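Local atomic coordinates of glutamate racemase (Escherichia coli, PDB entry 2JFN), a protein that belongs to the Asp/Glu/hydantoin racemase family of two-domain alpha/beta enzymes and here holds a glutamic acid molecule in a buried pocket. Residues A[29-34]-A[204-209]; A[200-205]-A[224-229]. One frame throughout, in Å; residues are numbered along the deposited sequence.

Interaction 1: residues A[29-34]-A[204-209]. With GLU (glutamic acid), chain B.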
ATOM      1  N   SER A  29       3.707   2.770   5.563  1.00 23.49           N
ATOM      2  CA  SER A  29       5.011   3.079   6.129  1.00 23.63           C
ATOM      3  C   SER A  29       5.593   4.290   5.384  1.00 23.67           C
ATOM      4  O   SER A  29       6.380   5.055   5.942  1.00 23.60           O
ATOM      5  CB  SER A  29       5.936   1.876   5.966  1.00 23.55           C
ATOM      6  OG  SER A  29       6.047   1.538   4.597  1.00 24.80           O
ATOM      7  N   GLY A  30       5.193   4.462   4.126  1.00 23.60           N
ATOM      8  CA  GLY A  30       5.682   5.578   3.338  1.00 23.98           C
ATOM      9  C   GLY A  30       4.684   6.148   2.349  1.00 23.76           C
ATOM     10  O   GLY A  30       3.540   6.441   2.709  1.00 24.03           O
ATOM     11  N   VAL A  31       5.100   6.294   1.092  1.00 23.50           N
ATOM     12  CA  VAL A  31       4.228   6.852   0.064  1.00 23.42           C
ATOM     13  C   VAL A  31       3.329   5.833  -0.651  1.00 23.39           C
ATOM     14  O   VAL A  31       2.377   6.222  -1.324  1.00 22.93           O
ATOM     15  CB  VAL A  31       5.044   7.626  -1.023  1.00 24.04           C
ATOM     16  CG1 VAL A  31       5.800   8.790  -0.385  1.00 24.26           C
ATOM     17  CG2 VAL A  31       6.027   6.692  -1.726  1.00 24.22           C
ATOM     18  N   GLY A  32       3.622   4.544  -0.507  1.00 23.03           N
ATOM     19  CA  GLY A  32       2.823   3.531  -1.184  1.00 23.53           C
ATOM     20  C   GLY A  32       1.331   3.643  -0.917  1.00 23.94           C
ATOM     21  O   GLY A  32       0.511   3.365  -1.792  1.00 23.61           O
ATOM     22  N   GLY A  33       0.980   4.046   0.300  1.00 23.88           N
ATOM     23  CA  GLY A  33      -0.417   4.188   0.669  1.00 24.00           C
ATOM     24  C   GLY A  33      -1.172   5.099  -0.275  1.00 24.04           C
ATOM     25  O   GLY A  33      -2.365   4.926  -0.474  1.00 24.11           O
ATOM     26  N   LEU A  34      -0.471   6.058  -0.873  1.00 24.29           N
ATOM     27  CA  LEU A  34      -1.090   6.992  -1.798  1.00 24.12           C
ATOM     28  C   LEU A  34      -1.673   6.325  -3.042  1.00 23.95           C
ATOM     29  O   LEU A  34      -2.624   6.840  -3.619  1.00 24.13           O
ATOM     30  CB  LEU A  34      -0.083   8.068  -2.218  1.00 24.26           C
ATOM     31  CG  LEU A  34       0.356   9.012  -1.093  1.00 24.52           C
ATOM     32  CD1 LEU A  34       1.472   9.913  -1.601  1.00 24.48           C
ATOM     33  CD2 LEU A  34      -0.838   9.837  -0.617  1.00 24.92           C
ATOM     34  N   CYS A 204       3.076  -4.797  -3.433  1.00 27.73           N
ATOM     35  CA  CYS A 204       3.638  -3.777  -2.561  1.00 27.40           C
ATOM     36  C   CYS A 204       2.897  -2.519  -2.996  1.00 26.65           C
ATOM     37  O   CYS A 204       2.894  -2.182  -4.181  1.00 26.53           O
ATOM     38  CB  CYS A 204       5.141  -3.635  -2.793  1.00 28.28           C
ATOM     39  SG  CYS A 204       5.949  -2.554  -1.608  1.00 29.75           S
ATOM     40  N   THR A 205       2.247  -1.832  -2.061  1.00 25.96           N
ATOM     41  CA  THR A 205       1.487  -0.636  -2.426  1.00 25.54           C
ATOM     42  C   THR A 205       2.355   0.481  -3.008  1.00 25.02           C
ATOM     43  O   THR A 205       1.843   1.452  -3.568  1.00 25.08           O
ATOM     44  CB  THR A 205       0.664  -0.094  -1.226  1.00 25.97           C
ATOM     45  OG1 THR A 205       1.545   0.379  -0.200  1.00 25.47           O
ATOM     46  CG2 THR A 205      -0.216  -1.199  -0.652  1.00 26.26           C
ATOM     47  N   HIS A 206       3.670   0.351  -2.878  1.00 25.00           N
ATOM     48  CA  HIS A 206       4.576   1.347  -3.453  1.00 25.50           C
ATOM     49  C   HIS A 206       4.694   1.163  -4.972  1.00 25.23           C
ATOM     50  O   HIS A 206       4.874   2.129  -5.723  1.00 24.85           O
ATOM     51  CB  HIS A 206       5.988   1.213  -2.872  1.00 25.48           C
ATOM     52  CG  HIS A 206       6.234   2.035  -1.643  1.00 25.77           C
ATOM     53  ND1 HIS A 206       5.728   1.702  -0.405  1.00 26.12           N
ATOM     54  CD2 HIS A 206       6.972   3.156  -1.459  1.00 26.12           C
ATOM     55  CE1 HIS A 206       6.146   2.579   0.490  1.00 26.27           C
ATOM     56  NE2 HIS A 206       6.902   3.471  -0.124  1.00 25.97           N
ATOM     57  N   PHE A 207       4.586  -0.083  -5.421  1.00 25.12           N
ATOM     58  CA  PHE A 207       4.776  -0.393  -6.835  1.00 24.78           C
ATOM     59  C   PHE A 207       3.831   0.214  -7.865  1.00 24.23           C
ATOM     60  O   PHE A 207       4.284   0.619  -8.933  1.00 24.49           O
ATOM     61  CB  PHE A 207       4.902  -1.917  -7.008  1.00 24.50           C
ATOM     62  CG  PHE A 207       6.074  -2.517  -6.252  1.00 24.94           C
ATOM     63  CD1 PHE A 207       6.234  -3.901  -6.166  1.00 24.92           C
ATOM     64  CD2 PHE A 207       7.006  -1.696  -5.607  1.00 25.02           C
ATOM     65  CE1 PHE A 207       7.299  -4.459  -5.452  1.00 24.91           C
ATOM     66  CE2 PHE A 207       8.074  -2.245  -4.890  1.00 24.68           C
ATOM     67  CZ  PHE A 207       8.219  -3.627  -4.812  1.00 24.50           C
ATOM     68  N   PRO A 208       2.516   0.294  -7.577  1.00 24.05           N
ATOM     69  CA  PRO A 208       1.629   0.892  -8.583  1.00 23.79           C
ATOM     70  C   PRO A 208       2.091   2.310  -8.949  1.00 23.75           C
ATOM     71  O   PRO A 208       1.819   2.801 -10.045  1.00 23.71           O
ATOM     72  CB  PRO A 208       0.270   0.887  -7.886  1.00 23.37           C
ATOM     73  CG  PRO A 208       0.333  -0.360  -7.070  1.00 23.62           C
ATOM     74  CD  PRO A 208       1.732  -0.282  -6.465  1.00 23.52           C
ATOM     75  N   LEU A 209       2.794   2.956  -8.022  1.00 24.35           N
ATOM     76  CA  LEU A 209       3.307   4.310  -8.241  1.00 24.73           C
ATOM     77  C   LEU A 209       4.351   4.321  -9.359  1.00 24.96           C
ATOM     78  O   LEU A 209       4.655   5.374  -9.925  1.00 25.40           O
ATOM     79  CB  LEU A 209       3.946   4.852  -6.954  1.00 24.44           C
ATOM     80  CG  LEU A 209       3.019   5.037  -5.754  1.00 24.17           C
ATOM     81  CD1 LEU A 209       3.833   5.444  -4.541  1.00 24.39           C
ATOM     82  CD2 LEU A 209       1.968   6.087  -6.083  1.00 25.04           C
TER
HETATM   83  N   GLU B1287       3.950   0.157   1.080  1.00 27.57           N
HETATM   84  CA  GLU B1287       4.844  -0.985   1.295  1.00 28.20           C
HETATM   85  C   GLU B1287       4.000  -2.227   1.505  1.00 28.44           C
HETATM   86  O   GLU B1287       2.915  -2.385   0.836  1.00 28.04           O
HETATM   87  CB  GLU B1287       5.732  -0.724   2.522  1.00 28.42           C
HETATM   88  CG  GLU B1287       7.200  -1.094   2.213  1.00 28.59           C
HETATM   89  CD  GLU B1287       8.033  -1.131   3.488  1.00 29.41           C
HETATM   90  OE1 GLU B1287       8.964  -1.925   3.586  1.00 29.10           O
HETATM   91  OE2 GLU B1287       7.789  -0.363   4.425  1.00 28.72           O
HETATM   92  OXT GLU B1287       4.371  -3.122   2.334  1.00 29.50           O
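The imidazole of His206 lies with one face against the backbone of segment 29-34: Gly32 N sits 3.3 Å above the ring plane, and Gly32 CA makes a CH-pi contact over the same face, 3.7 Å from the ring centroid. At the edge, in plane, ND1 of His206 accepts a 2.8 Å hydrogen bond from N of the bound glutamic acid. NE2 of His206 is hydrogen-bonded to OE1 of Glu170, which also accepts from Val31 N, so both ring nitrogens are engaged and ring rotation is fixed. Histidine suits this place, offering a flat face to the backbone and polar edges to two partners. Lacking a side chain, Gly32 lets the ring and Thr205 close on its backbone; Gly32 O and Thr205 O, two acceptors, stand 2.9 Å apart, a closeness eased by Ser35 OG, hydrogen-bonded to both. The loop after strand 21-28 runs into helix 33-43, and the type I turn Cys204-Phe207 follows strand 199-202; such strand-end elements build the pocket in this alpha/beta family. Set between the backbone N and the carbonyl carbon (chi1 66°), OG1 of Thr205 accepts a 2.7 Å hydrogen bond from the ligand N and is hydrogen-bonded to Ala91 O, while Thr205 N donates to the ligand O (3.0 Å). Ser29 OG donates to ligand OE2 at 2.6 Å. CG2 of Val31 wedges between CD2 of His206 (3.7 Å) and CD1 of Leu209.

Interaction 2: residues A[200-205]-A[224-229]. With GLU (glutamic acid), chain B; UMA (uridine-5'-diphosphate-N-acetylmuramoyl-L-alanine), chain C.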
ATOM      1  N   VAL A 200       1.541  -9.597 -13.954  1.00 26.67           N
ATOM      2  CA  VAL A 200       2.393  -9.287 -12.809  1.00 25.45           C
ATOM      3  C   VAL A 200       1.600  -8.625 -11.691  1.00 24.96           C
ATOM      4  O   VAL A 200       0.989  -7.576 -11.891  1.00 25.00           O
ATOM      5  CB  VAL A 200       3.560  -8.341 -13.204  1.00 25.29           C
ATOM      6  CG1 VAL A 200       4.376  -7.968 -11.965  1.00 24.41           C
ATOM      7  CG2 VAL A 200       4.469  -9.022 -14.233  1.00 25.16           C
ATOM      8  N   VAL A 201       1.621  -9.246 -10.518  1.00 24.00           N
ATOM      9  CA  VAL A 201       0.919  -8.731  -9.347  1.00 24.07           C
ATOM     10  C   VAL A 201       1.816  -7.761  -8.591  1.00 23.96           C
ATOM     11  O   VAL A 201       2.947  -8.090  -8.253  1.00 24.03           O
ATOM     12  CB  VAL A 201       0.543  -9.873  -8.371  1.00 23.91           C
ATOM     13  CG1 VAL A 201      -0.088  -9.297  -7.099  1.00 23.25           C
ATOM     14  CG2 VAL A 201      -0.418 -10.838  -9.049  1.00 23.70           C
ATOM     15  N   LEU A 202       1.323  -6.558  -8.344  1.00 24.28           N
ATOM     16  CA  LEU A 202       2.101  -5.594  -7.580  1.00 24.52           C
ATOM     17  C   LEU A 202       1.669  -5.833  -6.140  1.00 24.97           C
ATOM     18  O   LEU A 202       0.607  -5.365  -5.711  1.00 25.27           O
ATOM     19  CB  LEU A 202       1.777  -4.171  -8.036  1.00 24.85           C
ATOM     20  CG  LEU A 202       2.050  -3.969  -9.532  1.00 24.66           C
ATOM     21  CD1 LEU A 202       1.813  -2.518  -9.932  1.00 25.52           C
ATOM     22  CD2 LEU A 202       3.482  -4.383  -9.839  1.00 24.68           C
ATOM     23  N   GLY A 203       2.483  -6.602  -5.421  1.00 25.47           N
ATOM     24  CA  GLY A 203       2.190  -6.949  -4.039  1.00 26.68           C
ATOM     25  C   GLY A 203       2.827  -6.029  -3.017  1.00 27.26           C
ATOM     26  O   GLY A 203       3.116  -6.426  -1.891  1.00 28.58           O
ATOM     27  N   CYS A 204       3.076  -4.797  -3.433  1.00 27.73           N
ATOM     28  CA  CYS A 204       3.638  -3.777  -2.561  1.00 27.40           C
ATOM     29  C   CYS A 204       2.897  -2.519  -2.996  1.00 26.65           C
ATOM     30  O   CYS A 204       2.894  -2.182  -4.181  1.00 26.53           O
ATOM     31  CB  CYS A 204       5.141  -3.635  -2.793  1.00 28.28           C
ATOM     32  SG  CYS A 204       5.949  -2.554  -1.608  1.00 29.75           S
ATOM     33  N   THR A 205       2.247  -1.832  -2.061  1.00 25.96           N
ATOM     34  CA  THR A 205       1.487  -0.636  -2.426  1.00 25.54           C
ATOM     35  C   THR A 205       2.355   0.481  -3.008  1.00 25.02           C
ATOM     36  O   THR A 205       1.843   1.452  -3.568  1.00 25.08           O
ATOM     37  CB  THR A 205       0.664  -0.094  -1.226  1.00 25.97           C
ATOM     38  OG1 THR A 205       1.545   0.379  -0.200  1.00 25.47           O
ATOM     39  CG2 THR A 205      -0.216  -1.199  -0.652  1.00 26.26           C
ATOM     40  N   LEU A 224      -0.383  -5.541 -15.543  1.00 29.77           N
ATOM     41  CA  LEU A 224      -0.150  -5.267 -14.130  1.00 28.63           C
ATOM     42  C   LEU A 224      -1.461  -5.371 -13.361  1.00 28.22           C
ATOM     43  O   LEU A 224      -2.498  -4.869 -13.800  1.00 27.72           O
ATOM     44  CB  LEU A 224       0.435  -3.864 -13.937  1.00 28.14           C
ATOM     45  CG  LEU A 224       1.748  -3.563 -14.665  1.00 28.31           C
ATOM     46  CD1 LEU A 224       2.183  -2.138 -14.358  1.00 27.77           C
ATOM     47  CD2 LEU A 224       2.814  -4.557 -14.237  1.00 28.16           C
ATOM     48  N   VAL A 225      -1.404  -6.026 -12.212  1.00 27.59           N
ATOM     49  CA  VAL A 225      -2.578  -6.197 -11.375  1.00 27.22           C
ATOM     50  C   VAL A 225      -2.275  -5.776  -9.934  1.00 27.00           C
ATOM     51  O   VAL A 225      -1.262  -6.175  -9.366  1.00 26.02           O
ATOM     52  CB  VAL A 225      -3.034  -7.676 -11.351  1.00 27.19           C
ATOM     53  CG1 VAL A 225      -4.256  -7.829 -10.457  1.00 27.27           C
ATOM     54  CG2 VAL A 225      -3.343  -8.158 -12.766  1.00 27.27           C
ATOM     55  N   ASP A 226      -3.142  -4.959  -9.350  1.00 27.26           N
ATOM     56  CA  ASP A 226      -2.952  -4.573  -7.962  1.00 28.37           C
ATOM     57  C   ASP A 226      -4.290  -4.594  -7.237  1.00 28.68           C
ATOM     58  O   ASP A 226      -5.319  -4.946  -7.823  1.00 28.29           O
ATOM     59  CB  ASP A 226      -2.248  -3.206  -7.826  1.00 29.27           C
ATOM     60  CG  ASP A 226      -3.035  -2.059  -8.421  1.00 30.58           C
ATOM     61  OD1 ASP A 226      -4.206  -1.861  -8.043  1.00 31.43           O
ATOM     62  OD2 ASP A 226      -2.468  -1.335  -9.268  1.00 32.27           O
ATOM     63  N   SER A 227      -4.269  -4.216  -5.966  1.00 29.15           N
ATOM     64  CA  SER A 227      -5.457  -4.247  -5.116  1.00 30.16           C
ATOM     65  C   SER A 227      -6.248  -2.950  -4.979  1.00 29.90           C
ATOM     66  O   SER A 227      -7.314  -2.938  -4.354  1.00 30.24           O
ATOM     67  CB  SER A 227      -5.040  -4.708  -3.720  1.00 30.84           C
ATOM     68  OG  SER A 227      -4.433  -5.986  -3.780  1.00 33.08           O
ATOM     69  N   GLY A 228      -5.732  -1.877  -5.567  1.00 29.54           N
ATOM     70  CA  GLY A 228      -6.355  -0.563  -5.472  1.00 29.07           C
ATOM     71  C   GLY A 228      -7.859  -0.406  -5.638  1.00 29.10           C
ATOM     72  O   GLY A 228      -8.549   0.010  -4.700  1.00 28.05           O
ATOM     73  N   ALA A 229      -8.363  -0.708  -6.835  1.00 28.66           N
ATOM     74  CA  ALA A 229      -9.789  -0.588  -7.118  1.00 28.46           C
ATOM     75  C   ALA A 229     -10.620  -1.494  -6.214  1.00 28.23           C
ATOM     76  O   ALA A 229     -11.702  -1.112  -5.782  1.00 28.75           O
ATOM     77  CB  ALA A 229     -10.062  -0.917  -8.587  1.00 28.89           C
TER
HETATM   78  N   GLU B1287       3.950   0.157   1.080  1.00 27.57           N
HETATM   79  CA  GLU B1287       4.844  -0.985   1.295  1.00 28.20           C
HETATM   80  C   GLU B1287       4.000  -2.227   1.505  1.00 28.44           C
HETATM   81  O   GLU B1287       2.915  -2.385   0.836  1.00 28.04           O
HETATM   82  CB  GLU B1287       5.732  -0.724   2.522  1.00 28.42           C
HETATM   83  CG  GLU B1287       7.200  -1.094   2.213  1.00 28.59           C
HETATM   84  CD  GLU B1287       8.033  -1.131   3.488  1.00 29.41           C
HETATM   85  OE1 GLU B1287       8.964  -1.925   3.586  1.00 29.10           O
HETATM   86  OE2 GLU B1287       7.789  -0.363   4.425  1.00 28.72           O
HETATM   87  OXT GLU B1287       4.371  -3.122   2.334  1.00 29.50           O
HETATM   88  N1  UMA C1286      -8.186  -6.985  -1.749  1.00 29.94           N
HETATM   89  C2  UMA C1286      -7.478  -6.725  -0.470  1.00 29.32           C
HETATM   90  N3  UMA C1286      -8.282  -6.289   0.573  1.00 29.55           N
HETATM   91  C4  UMA C1286      -9.668  -6.083   0.512  1.00 29.59           C
HETATM   92  C5  UMA C1286     -10.329  -6.369  -0.830  1.00 29.56           C
HETATM   93  C6  UMA C1286      -9.572  -6.791  -1.863  1.00 29.26           C
HETATM   94  O2  UMA C1286      -6.275  -6.870  -0.317  1.00 29.70           O
HETATM   95  O4  UMA C1286     -10.265  -5.690   1.503  1.00 30.57           O
HETATM   96  C1B UMA C1286      -7.328  -7.457  -2.893  1.00 29.97           C
HETATM   97  C2B UMA C1286      -7.098  -8.956  -2.814  1.00 30.33           C
HETATM   98  O2' UMA C1286      -5.720  -9.370  -3.165  1.00 29.77           O
HETATM   99  C3B UMA C1286      -8.105  -9.621  -3.693  1.00 30.56           C
HETATM  100  C4B UMA C1286      -8.192  -8.562  -4.775  1.00 31.30           C
HETATM  101  O4B UMA C1286      -7.934  -7.308  -4.154  1.00 30.67           O
HETATM  102  O3B UMA C1286      -7.464 -10.870  -4.067  1.00 31.06           O
HETATM  103  C5B UMA C1286      -9.509  -8.451  -5.432  1.00 31.78           C
HETATM  104  O5B UMA C1286     -10.514  -8.426  -4.482  1.00 33.40           O
HETATM  105  PA  UMA C1286     -12.063  -8.508  -4.836  1.00 34.79           P
HETATM  106  O1A UMA C1286     -12.733  -7.987  -3.636  1.00 34.47           O
HETATM  107  O2A UMA C1286     -12.305  -7.799  -6.051  1.00 33.73           O
HETATM  108  O3A UMA C1286     -12.312 -10.105  -4.947  1.00 35.18           O
HETATM  109  PB  UMA C1286     -11.425 -11.384  -4.597  1.00 37.02           P
HETATM  110  O1B UMA C1286     -10.219 -11.451  -5.395  1.00 36.86           O
HETATM  111  O2B UMA C1286     -12.317 -12.547  -4.591  1.00 37.25           O
HETATM  112  O1' UMA C1286     -11.108 -11.078  -3.015  1.00 37.25           O
HETATM  113  C1' UMA C1286     -11.671 -11.744  -1.884  1.00 37.93           C
HETATM  114  C2' UMA C1286     -11.952 -10.787  -0.756  1.00 38.46           C
HETATM  115  N2' UMA C1286     -12.935  -9.756  -1.140  1.00 38.63           N
HETATM  116  C7' UMA C1286     -14.165  -9.711  -0.604  1.00 39.00           C
HETATM  117  O7' UMA C1286     -14.486 -10.411   0.352  1.00 39.50           O
HETATM  118  C8' UMA C1286     -15.178  -8.749  -1.188  1.00 39.26           C
HETATM  119  C3' UMA C1286     -10.618 -10.160  -0.315  1.00 38.65           C
HETATM  120  O3' UMA C1286     -10.818  -9.285   0.847  1.00 39.05           O
HETATM  121  C4' UMA C1286      -9.580 -11.248   0.047  1.00 38.99           C
HETATM  122  O4' UMA C1286      -8.346 -10.665   0.418  1.00 39.14           O
HETATM  123  C5' UMA C1286      -9.383 -12.197  -1.138  1.00 39.08           C
HETATM  124  O5' UMA C1286     -10.698 -12.757  -1.513  1.00 38.34           O
HETATM  125  C6' UMA C1286      -8.484 -13.381  -0.829  1.00 39.49           C
HETATM  126  O6' UMA C1286      -8.967 -14.080   0.309  1.00 40.33           O
HETATM  127  C18 UMA C1286     -11.500  -9.577   2.093  1.00 39.32           C
HETATM  128  C19 UMA C1286     -10.585  -9.989   3.199  1.00 39.68           C
HETATM  129  O18 UMA C1286     -10.959 -10.750   4.074  1.00 40.46           O
HETATM  130  C20 UMA C1286     -12.470  -8.417   2.396  1.00 39.34           C
HETATM  131  N4  UMA C1286      -9.354  -9.455   3.144  1.00 39.52           N
HETATM  132  C21 UMA C1286      -8.319  -9.579   4.180  1.00 39.62           C
HETATM  133  C22 UMA C1286      -8.786  -9.220   5.623  1.00 39.22           C
HETATM  134  O19 UMA C1286      -9.691  -8.363   5.735  1.00 39.54           O
HETATM  135  O20 UMA C1286      -8.256  -9.806   6.601  1.00 39.22           O
HETATM  136  C23 UMA C1286      -7.117  -8.705   3.802  1.00 39.39           C
HETATM  137  O   HOH W   1      -1.769  -6.621  -5.265  1.00 23.66           O
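Val200 and Val201 pair in parallel with Leu224 and Val225, and here the contact is tight. Val225 N donates to Val200 O (2.9 Å), and Leu202 N donates to Val225 O at 2.8 Å in a nearly straight bond of 170°. The same two carbonyls also receive the CA-H groups of Leu224 and Val201. On one face CD2 of Leu224 rests 4.0 Å from CB of Val200, and helix 211-217 packs on Leu224; on the other, Val201 and Val225 meet helix 118-124. Branched valines suit the extended backbone, and the longer leucine reaches across to its neighbour.

Beyond Leu202 the chains part. CB of Leu202 still lies 4.1 Å from CB of the partly exposed Asp226, but then a water bridges the gap, donating to Leu202 O at 2.7 Å and hydrogen-bonded to Ser227 OG (3.1 Å). CG of Asp226 stands between its backbone N and carbonyl carbon (chi1 62°), which turns OD1 to Gly228 N; this capping bond arrives on the anti side, tilted 26° out of the carboxylate plane. Ser227, small and polar, borders UMA. Strand 199-202, helix 211-217 and strand 223-225 form a beta-alpha-beta unit at the edge of a four-stranded parallel sheet.

In the fold
Interactions 1 and 2 share Cys204 and Thr205. The pairing of 200-205 with 224-229 has ended by Leu202, and these two residues lie past it, in the turn that meets 29-34; the centres of the two contacts are about 10 Å apart. They also touch directly: CD1 of Leu202 packs 3.7 Å from CA of Pro208, and OD2 of Asp226 lies 3.7 Å from CG of Pro208. Pro208 thus packs against the ends of both strands of interaction 2. From the shared residues Cys204 SG approaches CA of the bound glutamic acid to 3.5 Å. Two ligands are reached from this one region, since Ser227 borders UMA, whose nearest atom is about 8 Å from the side chain of Thr205.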